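Long-range contact in putative P450-like enzyme (Streptomyces himastatinicus ATCC 53653, PDB 5Z9I), which is a heme-binding member of the cytochrome P450 family that probably acts as an iron-dependent monooxygenase in bacterial secondary metabolism: residues L142-S147 and R190-E195. The protein carries 1 engineered substitution. Residues are numbered along the deposited sequence; the frame is centred on the assembly and turned at random.
Sequences LGVPES and RDYWHE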
# COMPACT_ATOMS: atom_id res chain seq x y z
N LEU A 142 15.22 -4.74 -4.88
CA LEU A 142 15.09 -5.45 -6.15
C LEU A 142 16.40 -5.48 -6.92
O LEU A 142 16.57 -6.32 -7.80
CB LEU A 142 13.99 -4.83 -7.03
CG LEU A 142 12.60 -5.08 -6.44
CD1 LEU A 142 11.59 -4.08 -6.95
CD2 LEU A 142 12.15 -6.52 -6.72
N GLY A 143 17.31 -4.57 -6.57
CA GLY A 143 18.66 -4.56 -7.13
C GLY A 143 18.85 -3.62 -8.31
O GLY A 143 19.80 -3.74 -9.08
N VAL A 144 17.94 -2.66 -8.43
CA VAL A 144 17.96 -1.66 -9.50
C VAL A 144 19.10 -0.65 -9.38
O VAL A 144 19.28 -0.07 -8.33
CB VAL A 144 16.61 -0.90 -9.48
CG1 VAL A 144 16.59 0.20 -10.48
CG2 VAL A 144 15.45 -1.87 -9.69
N PRO A 145 19.85 -0.40 -10.46
CA PRO A 145 20.88 0.65 -10.44
C PRO A 145 20.31 2.01 -10.04
O PRO A 145 19.12 2.24 -10.22
CB PRO A 145 21.36 0.70 -11.89
CG PRO A 145 21.05 -0.67 -12.43
CD PRO A 145 19.78 -1.09 -11.76
N GLU A 146 21.15 2.90 -9.50
CA GLU A 146 20.67 4.21 -9.08
C GLU A 146 20.07 5.01 -10.23
O GLU A 146 19.08 5.71 -10.05
CB GLU A 146 21.79 5.01 -8.44
CG GLU A 146 22.37 4.39 -7.20
CD GLU A 146 22.89 5.43 -6.24
OE1 GLU A 146 22.63 6.64 -6.47
OE2 GLU A 146 23.58 5.05 -5.27
N SER A 147 20.67 4.89 -11.41
CA SER A 147 20.20 5.61 -12.59
C SER A 147 18.74 5.34 -12.96
O SER A 147 18.08 6.19 -13.55
CB SER A 147 21.09 5.29 -13.79
OG SER A 147 21.48 3.93 -13.79
N ARG A 190 7.60 -5.03 -17.78
CA ARG A 190 7.92 -6.46 -17.89
C ARG A 190 9.24 -6.66 -18.61
O ARG A 190 10.05 -7.47 -18.17
CB ARG A 190 6.79 -7.21 -18.60
CG ARG A 190 5.73 -7.69 -17.66
CD ARG A 190 4.49 -8.19 -18.39
NE ARG A 190 4.77 -9.22 -19.39
CZ ARG A 190 5.08 -10.50 -19.13
NH1 ARG A 190 5.18 -10.92 -17.88
NH2 ARG A 190 5.27 -11.35 -20.14
N ASP A 191 9.46 -5.93 -19.71
CA ASP A 191 10.71 -6.05 -20.46
C ASP A 191 11.92 -5.60 -19.64
O ASP A 191 12.98 -6.22 -19.73
CB ASP A 191 10.67 -5.24 -21.77
CG ASP A 191 9.80 -5.91 -22.85
OD1 ASP A 191 9.63 -7.15 -22.79
OD2 ASP A 191 9.30 -5.21 -23.74
N TYR A 192 11.77 -4.53 -18.85
CA TYR A 192 12.83 -4.14 -17.91
C TYR A 192 13.21 -5.31 -17.00
O TYR A 192 14.39 -5.64 -16.88
CB TYR A 192 12.40 -2.95 -17.05
CG TYR A 192 13.46 -2.52 -16.05
CD1 TYR A 192 14.38 -1.52 -16.36
CD2 TYR A 192 13.54 -3.12 -14.79
CE1 TYR A 192 15.35 -1.12 -15.43
CE2 TYR A 192 14.51 -2.74 -13.87
CZ TYR A 192 15.41 -1.74 -14.19
OH TYR A 192 16.36 -1.36 -13.28
N TRP A 193 12.22 -5.93 -16.35
CA TRP A 193 12.53 -6.98 -15.36
C TRP A 193 13.06 -8.28 -15.98
O TRP A 193 13.86 -8.98 -15.37
CB TRP A 193 11.31 -7.29 -14.48
CG TRP A 193 10.91 -6.16 -13.58
CD1 TRP A 193 9.74 -5.45 -13.61
CD2 TRP A 193 11.70 -5.59 -12.52
NE1 TRP A 193 9.75 -4.47 -12.63
CE2 TRP A 193 10.95 -4.54 -11.95
CE3 TRP A 193 12.97 -5.87 -12.00
CZ2 TRP A 193 11.42 -3.77 -10.90
CZ3 TRP A 193 13.45 -5.11 -10.95
CH2 TRP A 193 12.67 -4.06 -10.41
N HIS A 194 12.60 -8.61 -17.19
CA HIS A 194 13.11 -9.79 -17.90
C HIS A 194 14.62 -9.67 -18.13
O HIS A 194 15.37 -10.64 -17.96
CB HIS A 194 12.39 -9.97 -19.25
CG HIS A 194 11.09 -10.70 -19.16
ND1 HIS A 194 9.92 -10.10 -18.74
CD2 HIS A 194 10.77 -11.99 -19.43
CE1 HIS A 194 8.94 -10.98 -18.76
NE2 HIS A 194 9.43 -12.14 -19.17
N GLU A 195 15.07 -8.47 -18.51
CA GLU A 195 16.50 -8.23 -18.67
C GLU A 195 17.26 -8.41 -17.35
O GLU A 195 18.34 -9.01 -17.35
CB GLU A 195 16.77 -6.84 -19.23
CG GLU A 195 16.54 -6.74 -20.71
CD GLU A 195 16.94 -5.39 -21.28
OE1 GLU A 195 16.52 -4.36 -20.71
OE2 GLU A 195 17.68 -5.37 -22.29
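Leu142 and Val144 close on the indole of Trp193 where a Schellman motif ends helix 132-142 of this cytochrome P450 fold. Gly143, with positive phi, is the C-prime residue of that motif; Val144 N reaches back to Ser139 O, and the loop passes beside helix 173-202 on its way to helix 149-164. Followed outward from its backbone, Val144 meets both aromatic neighbours. Its CB lies 3.8 Å from Tyr192 OH. CG1, anti to the backbone N (chi1 176°), comes within 3.2 Å of the same hydroxyl oxygen, while CG2, beside the backbone N, rests 3.6 Å from Trp193 CH2 and also lies 3.7 Å from Tyr192 OH. Leu142 reaches the same indole corner, its side chain crossing the tryptophan at about a right angle: Leu142 CB is 3.7 Å from Trp193 CH2, and CD1 adds a 3.6 Å contact to Trp193 CH2. Within the helix, Tyr192 CD2 sits over the centre of one indole face, 3.8 Å above its plane. Phe152 of helix 149-164 meets both aromatic rings, and Trp193 NE1 makes a weak hydrogen bond to Asn232 OD1 on helix 224-255. Replacing Trp193 by alanine would probably open a gap beside Leu142 CD1 and Val144 CG2 and take a weak donor from Asn232. The tyrosine hydroxyl is hydrogen-bonded to Asp148 OD2, just beyond the turn; Pro145 and Tyr192 come from opposite directions, Pro145 CD stopping 3.8 Å from Tyr192 OH.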